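Local atomic coordinates of extracellular invertase (Aspergillus kawachii, PDB entry 5XH8), a protein that probably hydrolyses sucrose at its beta-fructofuranoside bond and transfers the fructosyl group to build fructooligosaccharides such as 1-kestose, as a member of glycoside hydrolase family 32. Residues A[425-436]-A[588-597]; A[482-490]-A[500-510]. All coordinates share one frame; numbering follows the deposited sequence.

Contact 1: residues A[425-436]-A[588-597]; sequences ALLSGTSFTESG and SKVTVSEGLY
Phe432 and Val592 face each other across two antiparallel strands, 430-434 and 590-594, and their side chains run next to one another in the same direction. Because CG of Phe432 sits between its own backbone N and carbonyl carbon (chi1 63°), the ring swings back over its neighbour, and Val592 CB lies over one face, 3.9 Å from the centroid, in a CH-pi contact displaced toward the ring's rim. Near the plane of the same ring, at its edge, comes OE1 of Glu594. Lys589 lays its chain across Thr433, although the modelled approach of CE to CG2 is too close to be trusted.

At the helix end of the contact, the last turn of helix 420-426 rests on the segment following the other strand. Ala425 CB stands over the centre of the Tyr597 ring, 3.4 Å from its centroid. Leu426 and Leu596 pack flank to flank, CD2 to CD2 at 3.9 Å.

Six backbone hydrogen bonds set this register. Those between Phe432 and Val592 are both 2.9 Å, N to O, whereas at the end of the ladder Thr430 N reaches Glu594 O at 3.3 Å. There the regular ladder ends, and a water links the two chains: it donates to Leu426 O, accepts from Leu596 N at 2.9 Å, and is bonded to Ser593 OG.

Further out, Glu594 OE2 bonds to the hydroxyl of Ser452, and the Tyr597 hydroxyl to Ala74 O. Strand 455-463 pairs with the other edge of 585-594, leaving it between two antiparallel neighbours. This closing of the first strand of the C-terminal domain onto its last belongs to the beta-sandwich module of family 32 enzymes.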
ATOM      1  N   ALA A 425      28.608 -34.160  14.106  1.00 30.55           N
ATOM      2  CA  ALA A 425      28.565 -33.668  15.474  1.00 30.23           C
ATOM      3  C   ALA A 425      27.581 -34.485  16.339  1.00 29.74           C
ATOM      4  O   ALA A 425      27.862 -34.754  17.512  1.00 30.06           O
ATOM      5  CB  ALA A 425      28.266 -32.176  15.521  1.00 30.98           C
ATOM      6  N   LEU A 426      26.462 -34.906  15.764  1.00 29.79           N
ATOM      7  CA  LEU A 426      25.534 -35.794  16.460  1.00 31.46           C
ATOM      8  C   LEU A 426      26.175 -37.130  16.877  1.00 34.86           C
ATOM      9  O   LEU A 426      25.820 -37.698  17.915  1.00 35.07           O
ATOM     10  CB  LEU A 426      24.301 -36.085  15.602  1.00 29.64           C
ATOM     11  CG  LEU A 426      23.288 -34.953  15.349  1.00 29.84           C
ATOM     12  CD1 LEU A 426      22.198 -35.427  14.387  1.00 29.80           C
ATOM     13  CD2 LEU A 426      22.659 -34.468  16.640  1.00 30.00           C
ATOM     14  N   LEU A 427      27.100 -37.618  16.065  1.00 36.31           N
ATOM     15  CA  LEU A 427      27.768 -38.898  16.305  1.00 39.10           C
ATOM     16  C   LEU A 427      29.073 -38.756  17.073  1.00 40.73           C
ATOM     17  O   LEU A 427      29.777 -39.733  17.253  1.00 47.37           O
ATOM     18  CB  LEU A 427      28.044 -39.603  14.977  1.00 37.47           C
ATOM     19  CG  LEU A 427      26.830 -39.993  14.152  1.00 36.15           C
ATOM     20  CD1 LEU A 427      27.293 -40.537  12.808  1.00 38.24           C
ATOM     21  CD2 LEU A 427      25.954 -41.000  14.871  1.00 35.37           C
ATOM     22  N   SER A 428      29.395 -37.563  17.549  1.00 42.47           N
ATOM     23  CA  SER A 428      30.648 -37.355  18.244  1.00 44.70           C
ATOM     24  C   SER A 428      30.606 -37.855  19.691  1.00 49.11           C
ATOM     25  O   SER A 428      31.612 -37.754  20.393  1.00 51.38           O
ATOM     26  CB  SER A 428      31.048 -35.881  18.207  1.00 43.23           C
ATOM     27  OG  SER A 428      30.136 -35.099  18.933  1.00 40.85           O
ATOM     28  N   GLY A 429      29.471 -38.383  20.149  1.00 51.24           N
ATOM     29  CA  GLY A 429      29.391 -38.940  21.492  1.00 55.75           C
ATOM     30  C   GLY A 429      30.176 -40.232  21.644  1.00 57.22           C
ATOM     31  O   GLY A 429      31.196 -40.452  20.982  1.00 62.79           O
ATOM     32  N   THR A 430      29.701 -41.098  22.520  1.00 58.45           N
ATOM     33  CA  THR A 430      30.330 -42.392  22.705  1.00 59.04           C
ATOM     34  C   THR A 430      29.442 -43.464  22.094  1.00 54.42           C
ATOM     35  O   THR A 430      28.215 -43.492  22.297  1.00 53.74           O
ATOM     36  CB  THR A 430      30.659 -42.634  24.175  1.00 62.77           C
ATOM     37  OG1 THR A 430      29.463 -42.531  24.960  1.00 61.45           O
ATOM     38  CG2 THR A 430      31.711 -41.581  24.653  1.00 63.16           C
ATOM     39  N   SER A 431      30.087 -44.327  21.320  1.00 48.03           N
ATOM     40  CA  SER A 431      29.413 -45.235  20.425  1.00 46.52           C
ATOM     41  C   SER A 431      29.494 -46.667  20.942  1.00 45.05           C
ATOM     42  O   SER A 431      30.555 -47.092  21.387  1.00 42.77           O
ATOM     43  CB  SER A 431      30.102 -45.150  19.073  1.00 47.30           C
ATOM     44  OG  SER A 431      29.238 -45.632  18.076  1.00 55.91           O
ATOM     45  N   PHE A 432      28.390 -47.406  20.879  1.00 40.31           N
ATOM     46  CA  PHE A 432      28.431 -48.854  21.093  1.00 41.64           C
ATOM     47  C   PHE A 432      27.504 -49.537  20.099  1.00 43.14           C
ATOM     48  O   PHE A 432      26.665 -48.879  19.468  1.00 38.05           O
ATOM     49  CB  PHE A 432      28.089 -49.237  22.553  1.00 40.77           C
ATOM     50  CG  PHE A 432      26.694 -48.860  22.983  1.00 40.92           C
ATOM     51  CD1 PHE A 432      25.625 -49.737  22.776  1.00 39.10           C
ATOM     52  CD2 PHE A 432      26.446 -47.630  23.603  1.00 41.01           C
ATOM     53  CE1 PHE A 432      24.343 -49.398  23.170  1.00 38.69           C
ATOM     54  CE2 PHE A 432      25.157 -47.285  23.994  1.00 39.77           C
ATOM     55  CZ  PHE A 432      24.112 -48.170  23.777  1.00 40.08           C
ATOM     56  N   THR A 433      27.670 -50.853  19.957  1.00 42.23           N
ATOM     57  CA  THR A 433      26.880 -51.634  19.008  1.00 41.85           C
ATOM     58  C   THR A 433      26.126 -52.739  19.724  1.00 40.95           C
ATOM     59  O   THR A 433      26.572 -53.236  20.743  1.00 44.11           O
ATOM     60  CB  THR A 433      27.760 -52.250  17.893  1.00 45.58           C
ATOM     61  OG1 THR A 433      28.759 -53.089  18.487  1.00 52.96           O
ATOM     62  CG2 THR A 433      28.454 -51.157  17.033  1.00 43.78           C
ATOM     63  N   GLU A 434      24.971 -53.096  19.180  1.00 40.81           N
ATOM     64  CA  GLU A 434      24.151 -54.187  19.641  1.00 43.76           C
ATOM     65  C   GLU A 434      24.146 -55.201  18.499  1.00 45.79           C
ATOM     66  O   GLU A 434      24.022 -54.817  17.335  1.00 44.68           O
ATOM     67  CB  GLU A 434      22.744 -53.682  19.921  1.00 44.04           C
ATOM     68  CG  GLU A 434      21.703 -54.744  20.242  1.00 45.90           C
ATOM     69  CD  GLU A 434      21.850 -55.367  21.620  1.00 47.71           C
ATOM     70  OE1 GLU A 434      22.457 -54.775  22.543  1.00 48.13           O
ATOM     71  OE2 GLU A 434      21.303 -56.465  21.797  1.00 50.68           O
ATOM     72  N   SER A 435      24.273 -56.486  18.833  1.00 44.24           N
ATOM     73  CA  SER A 435      24.422 -57.543  17.821  1.00 43.24           C
ATOM     74  C   SER A 435      23.211 -57.694  16.945  1.00 41.30           C
ATOM     75  O   SER A 435      22.083 -57.658  17.425  1.00 40.33           O
ATOM     76  CB  SER A 435      24.692 -58.906  18.483  1.00 45.46           C
ATOM     77  OG  SER A 435      25.979 -58.915  19.062  1.00 44.27           O
ATOM     78  N   GLY A 436      23.456 -57.922  15.660  1.00 42.10           N
ATOM     79  CA  GLY A 436      22.392 -58.260  14.724  1.00 45.28           C
ATOM     80  C   GLY A 436      21.680 -59.534  15.126  1.00 46.88           C
ATOM     81  O   GLY A 436      22.192 -60.310  15.917  1.00 51.42           O
ATOM     82  N   SER A 588      20.451 -55.856  11.204  1.00 40.73           N
ATOM     83  CA  SER A 588      21.897 -55.770  11.261  1.00 43.73           C
ATOM     84  C   SER A 588      22.343 -55.409  12.668  1.00 49.70           C
ATOM     85  O   SER A 588      21.530 -55.099  13.549  1.00 54.71           O
ATOM     86  CB  SER A 588      22.403 -54.659  10.362  1.00 45.43           C
ATOM     87  OG  SER A 588      22.152 -53.402  10.996  1.00 41.14           O
ATOM     88  N   LYS A 589      23.655 -55.436  12.853  1.00 53.70           N
ATOM     89  CA  LYS A 589      24.334 -54.734  13.932  1.00 54.41           C
ATOM     90  C   LYS A 589      23.730 -53.289  14.012  1.00 54.70           C
ATOM     91  O   LYS A 589      23.586 -52.584  13.010  1.00 50.28           O
ATOM     92  CB  LYS A 589      25.836 -54.755  13.614  1.00 59.06           C
ATOM     93  CG  LYS A 589      26.808 -54.030  14.530  1.00 65.27           C
ATOM     94  CD  LYS A 589      27.978 -53.483  13.695  1.00 70.17           C
ATOM     95  CE  LYS A 589      29.205 -53.100  14.516  1.00 73.92           C
ATOM     96  NZ  LYS A 589      30.418 -53.873  14.129  1.00 77.15           N
ATOM     97  N   VAL A 590      23.311 -52.917  15.211  1.00 50.67           N
ATOM     98  CA  VAL A 590      22.663 -51.653  15.485  1.00 48.72           C
ATOM     99  C   VAL A 590      23.720 -50.785  16.145  1.00 48.55           C
ATOM    100  O   VAL A 590      24.374 -51.251  17.079  1.00 47.97           O
ATOM    101  CB  VAL A 590      21.479 -51.880  16.449  1.00 47.28           C
ATOM    102  CG1 VAL A 590      20.736 -50.585  16.720  1.00 49.51           C
ATOM    103  CG2 VAL A 590      20.545 -52.944  15.886  1.00 46.33           C
ATOM    104  N   THR A 591      23.911 -49.554  15.666  1.00 43.26           N
ATOM    105  CA  THR A 591      24.834 -48.618  16.310  1.00 42.28           C
ATOM    106  C   THR A 591      24.060 -47.571  17.127  1.00 40.93           C
ATOM    107  O   THR A 591      23.057 -47.020  16.666  1.00 38.17           O
ATOM    108  CB  THR A 591      25.733 -47.928  15.274  1.00 44.05           C
ATOM    109  OG1 THR A 591      26.423 -48.935  14.526  1.00 46.51           O
ATOM    110  CG2 THR A 591      26.763 -47.021  15.950  1.00 44.44           C
ATOM    111  N   VAL A 592      24.527 -47.327  18.345  1.00 38.22           N
ATOM    112  CA  VAL A 592      23.933 -46.324  19.225  1.00 37.79           C
ATOM    113  C   VAL A 592      25.056 -45.377  19.575  1.00 38.06           C
ATOM    114  O   VAL A 592      26.101 -45.820  20.063  1.00 35.04           O
ATOM    115  CB  VAL A 592      23.338 -46.916  20.524  1.00 37.05           C
ATOM    116  CG1 VAL A 592      22.835 -45.795  21.447  1.00 38.62           C
ATOM    117  CG2 VAL A 592      22.221 -47.908  20.217  1.00 35.92           C
ATOM    118  N   SER A 593      24.844 -44.086  19.307  1.00 35.86           N
ATOM    119  CA  SER A 593      25.784 -43.053  19.685  1.00 34.52           C
ATOM    120  C   SER A 593      25.049 -42.133  20.650  1.00 36.47           C
ATOM    121  O   SER A 593      23.946 -41.642  20.340  1.00 38.35           O
ATOM    122  CB  SER A 593      26.290 -42.319  18.439  1.00 35.97           C
ATOM    123  OG  SER A 593      27.068 -41.197  18.820  1.00 39.43           O
ATOM    124  N   GLU A 594      25.666 -41.888  21.804  1.00 33.92           N
ATOM    125  CA  GLU A 594      24.993 -41.268  22.938  1.00 36.18           C
ATOM    126  C   GLU A 594      25.582 -39.914  23.278  1.00 31.71           C
ATOM    127  O   GLU A 594      26.785 -39.749  23.238  1.00 29.71           O
ATOM    128  CB  GLU A 594      25.108 -42.195  24.157  1.00 39.50           C
ATOM    129  CG  GLU A 594      24.153 -41.856  25.283  1.00 44.10           C
ATOM    130  CD  GLU A 594      24.299 -42.795  26.481  1.00 47.41           C
ATOM    131  OE1 GLU A 594      24.687 -43.977  26.296  1.00 45.20           O
ATOM    132  OE2 GLU A 594      24.010 -42.339  27.606  1.00 49.27           O
ATOM    133  N   GLY A 595      24.735 -38.955  23.627  1.00 29.47           N
ATOM    134  CA  GLY A 595      25.201 -37.634  24.043  1.00 29.27           C
ATOM    135  C   GLY A 595      24.928 -36.496  23.065  1.00 29.04           C
ATOM    136  O   GLY A 595      24.701 -35.363  23.496  1.00 27.46           O
ATOM    137  N   LEU A 596      24.958 -36.789  21.766  1.00 29.73           N
ATOM    138  CA  LEU A 596      24.846 -35.764  20.700  1.00 29.21           C
ATOM    139  C   LEU A 596      25.878 -34.672  20.951  1.00 28.28           C
ATOM    140  O   LEU A 596      27.026 -34.987  21.240  1.00 29.95           O
ATOM    141  CB  LEU A 596      23.415 -35.223  20.596  1.00 27.83           C
ATOM    142  CG  LEU A 596      22.298 -36.259  20.511  1.00 28.42           C
ATOM    143  CD1 LEU A 596      20.955 -35.563  20.363  1.00 28.40           C
ATOM    144  CD2 LEU A 596      22.518 -37.268  19.387  1.00 29.26           C
ATOM    145  N   TYR A 597      25.506 -33.402  20.869  1.00 26.56           N
ATOM    146  CA  TYR A 597      26.437 -32.320  21.172  1.00 26.22           C
ATOM    147  C   TYR A 597      25.628 -31.079  21.493  1.00 26.48           C
ATOM    148  O   TYR A 597      24.414 -31.067  21.288  1.00 25.00           O
ATOM    149  CB  TYR A 597      27.371 -32.053  19.974  1.00 27.18           C
ATOM    150  CG  TYR A 597      26.643 -31.427  18.768  1.00 27.25           C
ATOM    151  CD1 TYR A 597      25.825 -32.201  17.942  1.00 26.56           C
ATOM    152  CD2 TYR A 597      26.771 -30.073  18.479  1.00 25.80           C
ATOM    153  CE1 TYR A 597      25.141 -31.634  16.859  1.00 28.17           C
ATOM    154  CE2 TYR A 597      26.091 -29.498  17.404  1.00 27.71           C
ATOM    155  CZ  TYR A 597      25.276 -30.280  16.593  1.00 27.06           C
ATOM    156  OH  TYR A 597      24.615 -29.713  15.515  1.00 27.25           O
TER
HETATM  157  O   HOH W   1      26.215 -38.939  20.328  1.00 28.97           O

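Contact 2: residues A[482-490]-A[500-510]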
ATOM      1  N   SER A 482      10.546 -47.759  29.861  1.00 37.07           N
ATOM      2  CA  SER A 482      10.685 -48.152  31.256  1.00 36.12           C
ATOM      3  C   SER A 482       9.374 -48.866  31.596  1.00 38.14           C
ATOM      4  O   SER A 482       8.564 -49.140  30.693  1.00 34.83           O
ATOM      5  CB  SER A 482      10.914 -46.919  32.130  1.00 36.33           C
ATOM      6  OG  SER A 482       9.798 -46.044  32.085  1.00 34.00           O
ATOM      7  N   GLU A 483       9.131 -49.157  32.867  1.00 39.45           N
ATOM      8  CA  GLU A 483       7.889 -49.846  33.218  1.00 44.13           C
ATOM      9  C   GLU A 483       6.645 -48.975  32.933  1.00 43.46           C
ATOM     10  O   GLU A 483       5.586 -49.504  32.615  1.00 43.68           O
ATOM     11  CB  GLU A 483       7.907 -50.343  34.675  1.00 48.65           C
ATOM     12  CG  GLU A 483       7.364 -49.388  35.731  1.00 55.77           C
ATOM     13  CD  GLU A 483       7.052 -50.080  37.067  1.00 61.22           C
ATOM     14  OE1 GLU A 483       5.980 -50.723  37.204  1.00 59.10           O
ATOM     15  OE2 GLU A 483       7.879 -49.959  37.992  1.00 63.44           O
ATOM     16  N   HIS A 484       6.777 -47.653  33.041  1.00 43.71           N
ATOM     17  CA  HIS A 484       5.643 -46.736  32.865  1.00 44.01           C
ATOM     18  C   HIS A 484       5.453 -46.141  31.456  1.00 38.96           C
ATOM     19  O   HIS A 484       4.393 -45.615  31.166  1.00 35.73           O
ATOM     20  CB  HIS A 484       5.761 -45.603  33.875  1.00 50.96           C
ATOM     21  CG  HIS A 484       5.690 -46.068  35.296  1.00 59.67           C
ATOM     22  ND1 HIS A 484       4.545 -46.622  35.838  1.00 63.11           N
ATOM     23  CD2 HIS A 484       6.622 -46.085  36.279  1.00 58.42           C
ATOM     24  CE1 HIS A 484       4.775 -46.952  37.096  1.00 61.98           C
ATOM     25  NE2 HIS A 484       6.026 -46.637  37.388  1.00 64.49           N
ATOM     26  N   GLU A 485       6.478 -46.198  30.607  1.00 37.31           N
ATOM     27  CA  GLU A 485       6.457 -45.520  29.289  1.00 36.30           C
ATOM     28  C   GLU A 485       7.199 -46.318  28.232  1.00 34.23           C
ATOM     29  O   GLU A 485       8.102 -47.096  28.543  1.00 32.90           O
ATOM     30  CB  GLU A 485       7.119 -44.129  29.373  1.00 34.19           C
ATOM     31  CG  GLU A 485       6.490 -43.168  30.368  1.00 32.20           C
ATOM     32  CD  GLU A 485       7.319 -41.915  30.628  1.00 32.77           C
ATOM     33  OE1 GLU A 485       8.534 -42.001  30.916  1.00 31.16           O
ATOM     34  OE2 GLU A 485       6.737 -40.813  30.596  1.00 29.69           O
ATOM     35  N   SER A 486       6.821 -46.088  26.978  1.00 34.17           N
ATOM     36  CA  SER A 486       7.540 -46.614  25.830  1.00 33.12           C
ATOM     37  C   SER A 486       7.077 -45.920  24.550  1.00 31.72           C
ATOM     38  O   SER A 486       5.932 -45.499  24.428  1.00 32.44           O
ATOM     39  CB  SER A 486       7.313 -48.133  25.676  1.00 31.02           C
ATOM     40  OG  SER A 486       5.941 -48.402  25.477  1.00 31.62           O
ATOM     41  N   THR A 487       7.965 -45.876  23.575  1.00 31.32           N
ATOM     42  CA  THR A 487       7.617 -45.396  22.249  1.00 32.00           C
ATOM     43  C   THR A 487       8.054 -46.431  21.232  1.00 29.81           C
ATOM     44  O   THR A 487       9.172 -46.933  21.325  1.00 33.76           O
ATOM     45  CB  THR A 487       8.343 -44.064  21.973  1.00 30.75           C
ATOM     46  OG1 THR A 487       7.923 -43.103  22.945  1.00 28.66           O
ATOM     47  CG2 THR A 487       8.032 -43.575  20.578  1.00 30.36           C
ATOM     48  N   THR A 488       7.205 -46.723  20.251  1.00 30.33           N
ATOM     49  CA  THR A 488       7.531 -47.733  19.247  1.00 32.21           C
ATOM     50  C   THR A 488       7.528 -47.128  17.864  1.00 31.79           C
ATOM     51  O   THR A 488       6.581 -46.442  17.475  1.00 35.03           O
ATOM     52  CB  THR A 488       6.573 -48.938  19.328  1.00 33.39           C
ATOM     53  OG1 THR A 488       6.519 -49.364  20.683  1.00 33.60           O
ATOM     54  CG2 THR A 488       7.089 -50.087  18.521  1.00 34.06           C
ATOM     55  N   VAL A 489       8.623 -47.365  17.148  1.00 32.47           N
ATOM     56  CA  VAL A 489       8.825 -46.877  15.796  1.00 33.74           C
ATOM     57  C   VAL A 489       8.990 -48.114  14.936  1.00 34.27           C
ATOM     58  O   VAL A 489       9.926 -48.887  15.167  1.00 33.76           O
ATOM     59  CB  VAL A 489      10.118 -46.019  15.684  1.00 33.52           C
ATOM     60  CG1 VAL A 489      10.367 -45.611  14.240  1.00 35.79           C
ATOM     61  CG2 VAL A 489      10.038 -44.804  16.587  1.00 35.19           C
ATOM     62  N   TYR A 490       8.139 -48.296  13.933  1.00 35.55           N
ATOM     63  CA  TYR A 490       8.208 -49.523  13.134  1.00 36.92           C
ATOM     64  C   TYR A 490       7.818 -49.354  11.677  1.00 36.63           C
ATOM     65  O   TYR A 490       7.097 -48.429  11.335  1.00 35.63           O
ATOM     66  CB  TYR A 490       7.352 -50.599  13.797  1.00 36.39           C
ATOM     67  CG  TYR A 490       5.871 -50.288  13.902  1.00 35.34           C
ATOM     68  CD1 TYR A 490       5.347 -49.638  15.022  1.00 34.63           C
ATOM     69  CD2 TYR A 490       4.988 -50.696  12.918  1.00 34.89           C
ATOM     70  CE1 TYR A 490       3.992 -49.398  15.145  1.00 33.78           C
ATOM     71  CE2 TYR A 490       3.628 -50.444  13.028  1.00 35.12           C
ATOM     72  CZ  TYR A 490       3.141 -49.800  14.139  1.00 34.64           C
ATOM     73  OH  TYR A 490       1.800 -49.560  14.230  1.00 36.56           O
ATOM     74  N   VAL A 500       5.102 -44.094  14.162  1.00 31.78           N
ATOM     75  CA  VAL A 500       5.535 -43.824  15.519  1.00 30.71           C
ATOM     76  C   VAL A 500       4.278 -43.975  16.378  1.00 31.13           C
ATOM     77  O   VAL A 500       3.339 -43.167  16.291  1.00 30.13           O
ATOM     78  CB  VAL A 500       6.171 -42.426  15.690  1.00 30.68           C
ATOM     79  CG1 VAL A 500       6.733 -42.277  17.095  1.00 31.47           C
ATOM     80  CG2 VAL A 500       7.281 -42.196  14.668  1.00 30.77           C
ATOM     81  N   ASP A 501       4.246 -45.042  17.168  1.00 32.63           N
ATOM     82  CA  ASP A 501       3.184 -45.240  18.172  1.00 33.82           C
ATOM     83  C   ASP A 501       3.552 -44.489  19.461  1.00 31.10           C
ATOM     84  O   ASP A 501       4.543 -44.812  20.135  1.00 32.50           O
ATOM     85  CB  ASP A 501       3.024 -46.729  18.455  1.00 35.90           C
ATOM     86  CG  ASP A 501       1.922 -47.042  19.462  1.00 37.51           C
ATOM     87  OD1 ASP A 501       1.309 -46.144  20.103  1.00 35.32           O
ATOM     88  OD2 ASP A 501       1.689 -48.250  19.617  1.00 41.59           O
ATOM     89  N   ARG A 502       2.726 -43.505  19.804  1.00 29.69           N
ATOM     90  CA  ARG A 502       2.941 -42.665  20.979  1.00 30.90           C
ATOM     91  C   ARG A 502       1.900 -42.876  22.089  1.00 30.84           C
ATOM     92  O   ARG A 502       1.892 -42.138  23.096  1.00 29.03           O
ATOM     93  CB  ARG A 502       2.994 -41.178  20.547  1.00 29.94           C
ATOM     94  CG  ARG A 502       4.214 -40.841  19.699  1.00 29.41           C
ATOM     95  CD  ARG A 502       4.387 -39.341  19.487  1.00 29.40           C
ATOM     96  NE  ARG A 502       3.186 -38.765  18.883  1.00 29.18           N
ATOM     97  CZ  ARG A 502       2.841 -37.477  18.892  1.00 29.05           C
ATOM     98  NH1 ARG A 502       3.618 -36.546  19.439  1.00 27.18           N
ATOM     99  NH2 ARG A 502       1.700 -37.124  18.309  1.00 29.21           N
ATOM    100  N   SER A 503       1.045 -43.889  21.942  1.00 29.98           N
ATOM    101  CA  SER A 503       0.017 -44.150  22.950  1.00 31.02           C
ATOM    102  C   SER A 503       0.580 -44.315  24.374  1.00 31.14           C
ATOM    103  O   SER A 503      -0.067 -43.913  25.313  1.00 33.48           O
ATOM    104  CB  SER A 503      -0.825 -45.373  22.572  1.00 32.35           C
ATOM    105  OG  SER A 503      -0.005 -46.521  22.450  1.00 31.90           O
ATOM    106  N   ASN A 504       1.793 -44.841  24.525  1.00 32.35           N
ATOM    107  CA  ASN A 504       2.415 -45.053  25.844  1.00 32.61           C
ATOM    108  C   ASN A 504       3.638 -44.169  26.129  1.00 33.24           C
ATOM    109  O   ASN A 504       4.310 -44.371  27.151  1.00 31.49           O
ATOM    110  CB  ASN A 504       2.814 -46.546  25.953  1.00 36.07           C
ATOM    111  CG  ASN A 504       3.073 -47.008  27.389  1.00 37.58           C
ATOM    112  OD1 ASN A 504       4.089 -47.664  27.677  1.00 38.60           O
ATOM    113  ND2 ASN A 504       2.159 -46.689  28.285  1.00 35.37           N
ATOM    114  N   THR A 505       3.920 -43.181  25.252  1.00 32.43           N
ATOM    115  CA  THR A 505       5.176 -42.405  25.281  1.00 28.35           C
ATOM    116  C   THR A 505       5.324 -41.601  26.561  1.00 28.06           C
ATOM    117  O   THR A 505       6.406 -41.578  27.149  1.00 26.66           O
ATOM    118  CB  THR A 505       5.280 -41.437  24.062  1.00 29.89           C
ATOM    119  OG1 THR A 505       5.446 -42.184  22.858  1.00 28.37           O
ATOM    120  CG2 THR A 505       6.443 -40.458  24.194  1.00 29.34           C
ATOM    121  N   SER A 506       4.239 -40.946  26.977  1.00 29.21           N
ATOM    122  CA  SER A 506       4.277 -39.937  28.036  1.00 28.21           C
ATOM    123  C   SER A 506       3.322 -40.194  29.199  1.00 28.56           C
ATOM    124  O   SER A 506       2.114 -40.072  29.041  1.00 28.75           O
ATOM    125  CB  SER A 506       3.949 -38.562  27.469  1.00 28.34           C
ATOM    126  OG  SER A 506       4.142 -37.584  28.472  1.00 27.12           O
ATOM    127  N   ALA A 507       3.882 -40.472  30.377  1.00 29.96           N
ATOM    128  CA  ALA A 507       3.097 -40.542  31.623  1.00 33.11           C
ATOM    129  C   ALA A 507       2.476 -39.189  31.989  1.00 33.33           C
ATOM    130  O   ALA A 507       1.457 -39.145  32.674  1.00 32.48           O
ATOM    131  CB  ALA A 507       3.954 -41.055  32.767  1.00 32.95           C
ATOM    132  N   ALA A 508       3.082 -38.089  31.527  1.00 31.98           N
ATOM    133  CA  ALA A 508       2.487 -36.752  31.701  1.00 31.61           C
ATOM    134  C   ALA A 508       1.207 -36.539  30.905  1.00 29.70           C
ATOM    135  O   ALA A 508       0.318 -35.806  31.346  1.00 28.83           O
ATOM    136  CB  ALA A 508       3.503 -35.671  31.370  1.00 33.58           C
ATOM    137  N   ALA A 509       1.078 -37.203  29.759  1.00 32.20           N
ATOM    138  CA  ALA A 509      -0.172 -37.151  28.964  1.00 33.92           C
ATOM    139  C   ALA A 509      -1.405 -37.694  29.688  1.00 36.55           C
ATOM    140  O   ALA A 509      -2.530 -37.389  29.296  1.00 35.32           O
ATOM    141  CB  ALA A 509       0.003 -37.883  27.644  1.00 35.40           C
ATOM    142  N   ARG A 510      -1.188 -38.499  30.729  1.00 36.90           N
ATOM    143  CA  ARG A 510      -2.260 -39.072  31.540  1.00 38.57           C
ATOM    144  C   ARG A 510      -2.723 -38.106  32.618  1.00 37.54           C
ATOM    145  O   ARG A 510      -3.822 -38.248  33.113  1.00 38.06           O
ATOM    146  CB  ARG A 510      -1.783 -40.397  32.199  1.00 42.42           C
ATOM    147  CG  ARG A 510      -1.325 -41.454  31.191  1.00 45.26           C
ATOM    148  CD  ARG A 510      -0.506 -42.607  31.777  1.00 48.10           C
ATOM    149  NE  ARG A 510       0.343 -43.165  30.717  1.00 52.53           N
ATOM    150  CZ  ARG A 510       1.489 -43.838  30.881  1.00 53.83           C
ATOM    151  NH1 ARG A 510       1.983 -44.107  32.087  1.00 52.64           N
ATOM    152  NH2 ARG A 510       2.169 -44.234  29.808  1.00 53.05           N
TER
HETATM  153  O   HOH W   2       4.081 -45.638  22.735  1.00 28.73           O
HETATM  154  O   HOH W   3       8.423 -43.213  25.651  1.00 30.09           O
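Glu485 lays its CB and CG against the backbone of Thr505, CB lying 3.5 Å from Thr505 O, before its carboxylate reaches the amide of Ala507. The two segments belong to a beta hairpin, strands 487-492 and 497-501, in the C-terminal beta-sandwich domain; beyond the paired strands the chains continue as loops. The Ala507 N bond to Glu485 OE2 is nearly straight (2.9 Å) and uses the anti lone pair, turned away from OE1. Trp568 N also donates to OE2, while OE1 takes Tyr569 N and Ser572 OG, so both oxygens of this buried carboxylate are held, which probably stabilises its negative charge.

Within the hairpin, Thr488 and Asp501 form a hydrogen-bonded pair, with Asp501 N 2.7 Å from Thr488 O, and Val489 and Val500 lie alongside one another. Past Asp501 the chain turns off: Asp501 OD1 accepts from Ser503 N, two residues on, which makes an Asx turn, and also takes the Ser503 hydroxyl. A water beside this turn donates to Asp501 O and accepts from Asn504 N; its approach to Ser486 O is suspiciously short.

Beyond the ladder one backbone bond, Ser486 N to Asn504 O, is joined by hydroxyls. Thr505 OG1 donates to Thr487 OG1 at 2.6 Å; each oxygen lies anti to its own carbonyl carbon (chi1 -69° and -61°), so the two side chains meet at an angle through their oxygens. As modelled, Ser486 OG donates to Asn504 OD1, but the same amide sets ND2 close to Arg510 NH2, so its orientation is not secure.

At the far end, the extended side chain of Arg510 passes its guanidinium over Ala507 CA, and NH1 and NH2 converge end-on upon the single acceptor His484 O, at 3.0 and 2.9 Å, with that oxygen only 2° out of the guanidinium plane.

Overall arrangement
Contacts 1 and 2 both lie in the C-terminal domain of the family 32 enzyme, and along the chain 482-510 falls within the long excursion that separates 425-436 from 588-597. Contact 1 joins distant parts of the sequence, whereas contact 2 links neighbouring strands of a hairpin in another sheet. Their centres are 22 Å apart and their nearest atoms about 11 Å, so they do not touch; each centre lies 24 Å from that of the chain. The Glu485 side chain is about 7 Å from a bound glycerol and that of Glu594 about 11 Å from one; neither distance is a direct contact. The sodium ion, held at His287, Gly315, Phe316 and Ser318, is about 13 Å from the side chain of Val500.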